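Local coordinates for vanadium-dependent haloperoxidase (Zobellia galactanivorans, PDB 4CIT), which probably oxidises iodide with hydrogen peroxide, as a bacterial vanadium-dependent iodoperoxidase that holds vanadate in its active site, at residues A[187-199]-A[335-347]. Numbering follows the deposited sequence.
Sequences DPGRWQPTPPAYM and SNLIRPETVINQH. With VO4 (vanadate ion), chain F.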
ATOM      1  N   ASP A 187      25.377  -9.393 -14.995  1.00 48.28           N
ATOM      2  CA  ASP A 187      26.075 -10.650 -15.194  1.00 48.87           C
ATOM      3  C   ASP A 187      25.223 -11.884 -14.893  1.00 44.84           C
ATOM      4  O   ASP A 187      24.001 -11.871 -15.038  1.00 42.60           O
ATOM      5  CB  ASP A 187      27.329 -10.664 -14.307  1.00 47.45           C
ATOM      6  N   PRO A 188      25.871 -12.977 -14.464  1.00 47.44           N
ATOM      7  CA  PRO A 188      25.077 -14.128 -14.048  1.00 47.82           C
ATOM      8  C   PRO A 188      24.253 -13.816 -12.779  1.00 37.44           C
ATOM      9  O   PRO A 188      23.378 -14.621 -12.452  1.00 41.73           O
ATOM     10  CB  PRO A 188      26.135 -15.210 -13.747  1.00 49.96           C
ATOM     11  CG  PRO A 188      27.354 -14.413 -13.375  1.00 51.27           C
ATOM     12  CD  PRO A 188      27.315 -13.185 -14.214  1.00 52.72           C
ATOM     13  N   GLY A 189      24.567 -12.701 -12.090  1.00 27.66           N
ATOM     14  CA  GLY A 189      23.735 -12.196 -10.964  1.00 22.79           C
ATOM     15  C   GLY A 189      22.428 -11.528 -11.375  1.00 21.29           C
ATOM     16  O   GLY A 189      21.667 -11.041 -10.511  1.00 17.50           O
ATOM     17  N   ARG A 190      22.171 -11.416 -12.678  1.00 17.47           N
ATOM     18  CA  ARG A 190      20.941 -10.785 -13.112  1.00 18.27           C
ATOM     19  C   ARG A 190      19.685 -11.614 -12.794  1.00 12.75           C
ATOM     20  O   ARG A 190      19.664 -12.864 -12.872  1.00 12.81           O
ATOM     21  CB  ARG A 190      20.972 -10.233 -14.523  1.00 26.71           C
ATOM     22  CG  ARG A 190      20.529 -11.159 -15.611  1.00 35.96           C
ATOM     23  CD  ARG A 190      21.066 -10.649 -16.967  1.00 43.49           C
ATOM     24  NE  ARG A 190      21.061 -11.733 -17.948  1.00 52.28           N
ATOM     25  CZ  ARG A 190      20.109 -11.941 -18.855  1.00 60.23           C
ATOM     26  NH1 ARG A 190      19.057 -11.135 -18.936  1.00 70.51           N
ATOM     27  NH2 ARG A 190      20.204 -12.967 -19.690  1.00 58.42           N
ATOM     28  N   TRP A 191      18.638 -10.897 -12.447  1.00 10.88           N
ATOM     29  CA  TRP A 191      17.358 -11.507 -12.147  1.00 11.06           C
ATOM     30  C   TRP A 191      16.850 -12.349 -13.349  1.00 11.60           C
ATOM     31  O   TRP A 191      16.945 -11.894 -14.508  1.00 12.57           O
ATOM     32  CB  TRP A 191      16.293 -10.492 -11.773  1.00 10.64           C
ATOM     33  CG  TRP A 191      14.940 -11.136 -11.473  1.00  9.63           C
ATOM     34  CD1 TRP A 191      14.565 -11.794 -10.394  1.00  8.51           C
ATOM     35  CD2 TRP A 191      13.808 -11.151 -12.357  1.00 11.00           C
ATOM     36  NE1 TRP A 191      13.277 -12.230 -10.507  1.00  9.46           N
ATOM     37  CE2 TRP A 191      12.782 -11.846 -11.712  1.00 10.45           C
ATOM     38  CE3 TRP A 191      13.595 -10.646 -13.639  1.00 11.65           C
ATOM     39  CZ2 TRP A 191      11.552 -12.076 -12.285  1.00  9.93           C
ATOM     40  CZ3 TRP A 191      12.345 -10.867 -14.238  1.00 12.01           C
ATOM     41  CH2 TRP A 191      11.341 -11.548 -13.563  1.00 11.81           C
ATOM     42  N   GLN A 192      16.390 -13.531 -13.029  1.00 11.90           N
ATOM     43  CA  GLN A 192      15.709 -14.434 -13.954  1.00 14.38           C
ATOM     44  C   GLN A 192      14.275 -14.700 -13.510  1.00 13.05           C
ATOM     45  O   GLN A 192      14.000 -14.911 -12.318  1.00 10.93           O
ATOM     46  CB  GLN A 192      16.374 -15.821 -13.910  1.00 14.94           C
ATOM     47  CG  GLN A 192      17.732 -15.902 -14.436  1.00 18.34           C
ATOM     48  CD  GLN A 192      18.216 -17.342 -14.354  1.00 15.20           C
ATOM     49  OE1 GLN A 192      17.434 -18.298 -14.329  1.00 17.29           O
ATOM     50  NE2 GLN A 192      19.452 -17.456 -14.136  1.00 18.77           N
ATOM     51  N   PRO A 193      13.336 -14.776 -14.454  1.00 11.86           N
ATOM     52  CA  PRO A 193      12.069 -15.293 -14.045  1.00 11.33           C
ATOM     53  C   PRO A 193      12.170 -16.676 -13.425  1.00 12.49           C
ATOM     54  O   PRO A 193      13.113 -17.431 -13.741  1.00 13.31           O
ATOM     55  CB  PRO A 193      11.241 -15.373 -15.354  1.00 12.65           C
ATOM     56  CG  PRO A 193      11.826 -14.373 -16.249  1.00 13.13           C
ATOM     57  CD  PRO A 193      13.333 -14.440 -15.886  1.00 13.81           C
ATOM     58  N   THR A 194      11.270 -16.913 -12.502  1.00 13.70           N
ATOM     59  CA  THR A 194      11.292 -18.102 -11.615  1.00 13.52           C
ATOM     60  C   THR A 194      10.104 -19.005 -11.771  1.00 13.15           C
ATOM     61  O   THR A 194       9.020 -18.571 -12.068  1.00 14.86           O
ATOM     62  CB  THR A 194      11.369 -17.635 -10.114  1.00 13.24           C
ATOM     63  OG1 THR A 194      10.382 -16.642  -9.822  1.00 14.30           O
ATOM     64  CG2 THR A 194      12.755 -16.987  -9.791  1.00 13.76           C
ATOM     65  N   PRO A 195      10.305 -20.336 -11.509  1.00 13.84           N
ATOM     66  CA  PRO A 195       9.181 -21.252 -11.570  1.00 15.80           C
ATOM     67  C   PRO A 195       8.212 -21.032 -10.454  1.00 17.93           C
ATOM     68  O   PRO A 195       8.575 -20.485  -9.370  1.00 16.65           O
ATOM     69  CB  PRO A 195       9.871 -22.639 -11.401  1.00 15.75           C
ATOM     70  CG  PRO A 195      11.072 -22.328 -10.501  1.00 15.63           C
ATOM     71  CD  PRO A 195      11.573 -21.001 -11.042  1.00 16.01           C
ATOM     72  N   PRO A 196       6.973 -21.530 -10.605  1.00 19.46           N
ATOM     73  CA  PRO A 196       6.462 -22.373 -11.690  1.00 20.76           C
ATOM     74  C   PRO A 196       6.076 -21.598 -12.948  1.00 20.91           C
ATOM     75  O   PRO A 196       6.106 -22.150 -14.057  1.00 20.28           O
ATOM     76  CB  PRO A 196       5.216 -23.052 -11.048  1.00 23.05           C
ATOM     77  CG  PRO A 196       4.792 -22.181  -9.917  1.00 24.48           C
ATOM     78  CD  PRO A 196       6.114 -21.566  -9.389  1.00 21.50           C
ATOM     79  N   ALA A 197       5.765 -20.304 -12.829  1.00 18.63           N
ATOM     80  CA  ALA A 197       5.095 -19.562 -13.947  1.00 19.23           C
ATOM     81  C   ALA A 197       6.045 -18.809 -14.883  1.00 20.01           C
ATOM     82  O   ALA A 197       5.729 -18.580 -16.046  1.00 19.04           O
ATOM     83  CB  ALA A 197       4.045 -18.667 -13.376  1.00 22.22           C
ATOM     84  N   TYR A 198       7.284 -18.523 -14.430  1.00 16.65           N
ATOM     85  CA  TYR A 198       8.323 -17.814 -15.199  1.00 15.67           C
ATOM     86  C   TYR A 198       7.746 -16.567 -15.769  1.00 14.16           C
ATOM     87  O   TYR A 198       7.990 -16.232 -16.915  1.00 16.00           O
ATOM     88  CB  TYR A 198       9.002 -18.692 -16.288  1.00 16.81           C
ATOM     89  CG  TYR A 198       9.781 -19.834 -15.726  1.00 19.26           C
ATOM     90  CD1 TYR A 198      11.086 -19.660 -15.320  1.00 18.06           C
ATOM     91  CD2 TYR A 198       9.229 -21.108 -15.660  1.00 22.17           C
ATOM     92  CE1 TYR A 198      11.805 -20.725 -14.805  1.00 18.95           C
ATOM     93  CE2 TYR A 198       9.948 -22.170 -15.196  1.00 21.86           C
ATOM     94  CZ  TYR A 198      11.230 -21.965 -14.775  1.00 18.87           C
ATOM     95  OH  TYR A 198      11.954 -23.015 -14.292  1.00 20.38           O
ATOM     96  N   MET A 199       7.036 -15.843 -14.957  1.00 14.56           N
ATOM     97  CA  MET A 199       6.429 -14.576 -15.401  1.00 16.68           C
ATOM     98  C   MET A 199       7.485 -13.504 -15.593  1.00 17.88           C
ATOM     99  O   MET A 199       8.506 -13.461 -14.892  1.00 17.10           O
ATOM    100  CB  MET A 199       5.345 -14.047 -14.400  1.00 21.28           C
ATOM    101  CG  MET A 199       4.007 -14.787 -14.242  1.00 27.34           C
ATOM    102  SD  MET A 199       2.924 -14.119 -12.920  1.00 32.79           S
ATOM    103  CE  MET A 199       2.999 -12.393 -13.273  1.00 23.83           C
ATOM    104  N   SER A 335      19.186  -2.558  -9.517  1.00  9.93           N
ATOM    105  CA  SER A 335      20.101  -3.624  -9.112  1.00 10.77           C
ATOM    106  C   SER A 335      19.786  -4.968  -9.873  1.00 11.78           C
ATOM    107  O   SER A 335      20.689  -5.790 -10.102  1.00 10.90           O
ATOM    108  CB  SER A 335      20.076  -3.787  -7.596  1.00 12.00           C
ATOM    109  OG  SER A 335      18.799  -4.078  -7.125  1.00 12.63           O
ATOM    110  N   ASN A 336      18.504  -5.156 -10.203  0.50 10.38           N
ATOM    111  CA  ASN A 336      18.027  -6.272 -10.981  0.50 10.51           C
ATOM    112  C   ASN A 336      18.665  -7.603 -10.543  0.50  9.84           C
ATOM    113  O   ASN A 336      19.308  -8.295 -11.322  0.50 10.81           O
ATOM    114  CB  ASN A 336      18.284  -5.983 -12.456  0.50 10.99           C
ATOM    115  CG  ASN A 336      17.597  -6.969 -13.374  0.50 11.13           C
ATOM    116  OD1 ASN A 336      16.475  -7.399 -13.152  0.50 11.00           O
ATOM    117  ND2 ASN A 336      18.268  -7.289 -14.450  0.50 13.38           N
ATOM    118  N   LEU A 337      18.486  -7.908  -9.262  1.00  9.69           N
ATOM    119  CA  LEU A 337      19.157  -9.020  -8.582  1.00  9.31           C
ATOM    120  C   LEU A 337      18.399 -10.303  -8.597  1.00  9.49           C
ATOM    121  O   LEU A 337      17.223 -10.358  -8.281  1.00  8.62           O
ATOM    122  CB  LEU A 337      19.444  -8.597  -7.153  1.00  9.72           C
ATOM    123  CG  LEU A 337      20.374  -9.532  -6.361  1.00 11.60           C
ATOM    124  CD1 LEU A 337      21.814  -9.613  -6.924  1.00 14.04           C
ATOM    125  CD2 LEU A 337      20.380  -9.090  -4.871  1.00 12.67           C
ATOM    126  N   ILE A 338      19.137 -11.389  -8.876  1.00  9.24           N
ATOM    127  CA  ILE A 338      18.609 -12.739  -8.877  1.00 10.44           C
ATOM    128  C   ILE A 338      18.045 -13.178  -7.525  1.00  8.85           C
ATOM    129  O   ILE A 338      18.573 -12.796  -6.475  1.00  8.98           O
ATOM    130  CB  ILE A 338      19.806 -13.636  -9.303  1.00 10.29           C
ATOM    131  CG1 ILE A 338      19.354 -15.023  -9.749  1.00 12.32           C
ATOM    132  CG2 ILE A 338      20.878 -13.658  -8.216  1.00 11.26           C
ATOM    133  CD1 ILE A 338      20.469 -15.672 -10.635  1.00 13.13           C
ATOM    134  N   ARG A 339      16.939 -13.942  -7.543  1.00  8.04           N
ATOM    135  CA  ARG A 339      16.296 -14.465  -6.390  1.00  8.42           C
ATOM    136  C   ARG A 339      17.007 -15.696  -5.855  1.00  8.92           C
ATOM    137  O   ARG A 339      17.694 -16.410  -6.600  1.00  8.82           O
ATOM    138  CB  ARG A 339      14.831 -14.794  -6.717  1.00  8.84           C
ATOM    139  CG  ARG A 339      14.022 -13.575  -6.975  1.00  9.07           C
ATOM    140  CD  ARG A 339      13.555 -12.964  -5.644  1.00  9.78           C
ATOM    141  NE  ARG A 339      12.599 -11.865  -5.896  1.00  9.77           N
ATOM    142  CZ  ARG A 339      11.711 -11.421  -5.027  1.00 10.33           C
ATOM    143  NH1 ARG A 339      11.684 -11.840  -3.768  1.00 11.48           N
ATOM    144  NH2 ARG A 339      10.919 -10.412  -5.371  1.00 11.56           N
ATOM    145  N   PRO A 340      16.910 -15.936  -4.520  1.00  8.02           N
ATOM    146  CA  PRO A 340      17.609 -17.000  -3.864  1.00  9.27           C
ATOM    147  C   PRO A 340      17.379 -18.412  -4.460  1.00  9.94           C
ATOM    148  O   PRO A 340      18.399 -19.151  -4.632  1.00  9.21           O
ATOM    149  CB  PRO A 340      17.080 -16.935  -2.425  1.00  9.34           C
ATOM    150  CG  PRO A 340      16.699 -15.555  -2.206  1.00  9.65           C
ATOM    151  CD  PRO A 340      16.141 -15.114  -3.555  1.00  9.01           C
ATOM    152  N   GLU A 341      16.139 -18.761  -4.821  1.00  9.37           N
ATOM    153  CA  GLU A 341      15.919 -20.117  -5.358  1.00 10.72           C
ATOM    154  C   GLU A 341      16.708 -20.391  -6.620  1.00  9.74           C
ATOM    155  O   GLU A 341      17.153 -21.537  -6.835  1.00 11.11           O
ATOM    156  CB  GLU A 341      14.435 -20.421  -5.586  1.00 12.49           C
ATOM    157  CG  GLU A 341      13.755 -19.675  -6.700  1.00 15.91           C
ATOM    158  CD  GLU A 341      12.366 -20.303  -6.943  1.00 18.05           C
ATOM    159  OE1 GLU A 341      12.230 -21.430  -7.496  1.00 21.75           O
ATOM    160  OE2 GLU A 341      11.398 -19.750  -6.446  1.00 22.27           O
ATOM    161  N   THR A 342      16.814 -19.409  -7.499  1.00  9.64           N
ATOM    162  CA  THR A 342      17.543 -19.526  -8.774  1.00  9.89           C
ATOM    163  C   THR A 342      19.025 -19.902  -8.530  1.00  8.68           C
ATOM    164  O   THR A 342      19.528 -20.876  -9.110  1.00 10.09           O
ATOM    165  CB  THR A 342      17.459 -18.225  -9.529  1.00 10.24           C
ATOM    166  OG1 THR A 342      16.068 -17.775  -9.529  1.00 10.59           O
ATOM    167  CG2 THR A 342      17.974 -18.419 -10.953  1.00 11.37           C
ATOM    168  N   VAL A 343      19.688 -19.220  -7.591  1.00  9.64           N
ATOM    169  CA  VAL A 343      21.091 -19.460  -7.335  1.00 10.06           C
ATOM    170  C   VAL A 343      21.248 -20.768  -6.594  1.00  8.57           C
ATOM    171  O   VAL A 343      22.134 -21.584  -6.921  1.00 10.14           O
ATOM    172  CB  VAL A 343      21.758 -18.320  -6.495  1.00 11.01           C
ATOM    173  CG1 VAL A 343      23.250 -18.515  -6.502  1.00 14.05           C
ATOM    174  CG2 VAL A 343      21.407 -16.935  -7.110  1.00 13.41           C
ATOM    175  N   ILE A 344      20.340 -21.019  -5.689  1.00  8.90           N
ATOM    176  CA  ILE A 344      20.438 -22.277  -4.915  1.00  8.88           C
ATOM    177  C   ILE A 344      20.205 -23.469  -5.862  1.00  8.93           C
ATOM    178  O   ILE A 344      20.974 -24.468  -5.784  1.00  8.17           O
ATOM    179  CB  ILE A 344      19.476 -22.293  -3.694  1.00  8.94           C
ATOM    180  CG1 ILE A 344      19.965 -21.289  -2.588  1.00  9.05           C
ATOM    181  CG2 ILE A 344      19.326 -23.724  -3.195  1.00  9.21           C
ATOM    182  CD1 ILE A 344      18.819 -20.917  -1.703  1.00  9.99           C
ATOM    183  N   ASN A 345      19.158 -23.458  -6.688  1.00  8.60           N
ATOM    184  CA  ASN A 345      18.880 -24.614  -7.539  1.00  9.95           C
ATOM    185  C   ASN A 345      19.945 -24.808  -8.647  1.00 12.16           C
ATOM    186  O   ASN A 345      20.264 -25.974  -8.973  1.00 13.28           O
ATOM    187  CB  ASN A 345      17.512 -24.563  -8.174  1.00 10.77           C
ATOM    188  CG  ASN A 345      16.405 -24.735  -7.149  1.00 11.03           C
ATOM    189  OD1 ASN A 345      16.549 -25.480  -6.117  1.00 14.46           O
ATOM    190  ND2 ASN A 345      15.330 -24.182  -7.434  1.00  9.82           N
ATOM    191  N   GLN A 346      20.551 -23.724  -9.140  1.00 10.46           N
ATOM    192  CA  GLN A 346      21.577 -23.824 -10.159  1.00 13.50           C
ATOM    193  C   GLN A 346      22.978 -24.183  -9.650  1.00 15.13           C
ATOM    194  O   GLN A 346      23.789 -24.763 -10.422  1.00 14.46           O
ATOM    195  CB  GLN A 346      21.594 -22.583 -11.084  1.00 12.83           C
ATOM    196  CG  GLN A 346      20.399 -22.551 -12.010  1.00 15.33           C
ATOM    197  CD  GLN A 346      19.998 -21.193 -12.655  1.00 18.59           C
ATOM    198  OE1 GLN A 346      20.799 -20.425 -12.971  1.00 23.75           O
ATOM    199  NE2 GLN A 346      18.725 -20.956 -12.805  1.00 24.91           N
ATOM    200  N   HIS A 347      23.285 -23.867  -8.398  1.00 13.75           N
ATOM    201  CA  HIS A 347      24.647 -24.035  -7.907  1.00 13.43           C
ATOM    202  C   HIS A 347      24.805 -24.791  -6.647  1.00 14.88           C
ATOM    203  O   HIS A 347      25.942 -25.172  -6.358  1.00 13.56           O
ATOM    204  CB  HIS A 347      25.338 -22.667  -7.784  1.00 15.40           C
ATOM    205  CG  HIS A 347      25.327 -21.906  -9.049  1.00 16.38           C
ATOM    206  ND1 HIS A 347      26.192 -22.205 -10.091  1.00 20.65           N
ATOM    207  CD2 HIS A 347      24.549 -20.887  -9.487  1.00 17.08           C
ATOM    208  CE1 HIS A 347      25.920 -21.435 -11.129  1.00 18.88           C
ATOM    209  NE2 HIS A 347      24.941 -20.608 -10.782  1.00 16.64           N
TER
HETATM  210  O4  VO4 F1453       9.321 -10.365  -2.717  1.00 15.56           O
HETATM  211  O   HOH W   1      16.990  -9.444 -15.810  1.00 27.60           O
HETATM  212  O   HOH W   2      15.844 -15.034 -10.123  1.00  7.98           O
HETATM  213  O   HOH W   3       8.878 -20.162  -6.591  1.00 15.43           O
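W191 and I338 mark the tight part of this contact, where an irregular loop meets the vanadate-binding segment of the PAP2-type haloperoxidase fold. A single beta bridge pairs R190 with L337. I338 N donates to G189 O at 3.0 Å, and W191 N donates to N336 O at 2.9 Å. With CG anti to the backbone N (chi1 179°), W191 brings its indole edge to R339 CG, which lies in the ring plane 3.9 Å from NE1. R339 is the N-cap residue of helix 340-347. Its NH1 and NH2 both donate to one vanadate oxygen. NE also donates a hydrogen bond to F361 O, and NH1 one to I423 O. T194 CG2 packs crosswise on T342 OG1 at 3.4 Å.

The outer side, toward Q346, is looser. The amides of Q192 and Q346 approach from opposite directions, their planes 22° apart. Two weak hydrogen bonds join them: Q346 NE2 to Q192 OE1 (3.3 Å) and Q192 NE2 to Q346 OE1 (3.5 Å). The Q192 amide also lies against T342 CG2. With an alanine in place of Q192, the Q346 amide would probably lose both bonds and be free to turn, and the T342 methyl would lose its cover. One water accepts from R339 N, donates to Q192 O and lies 2.8 Å from T342 OG1.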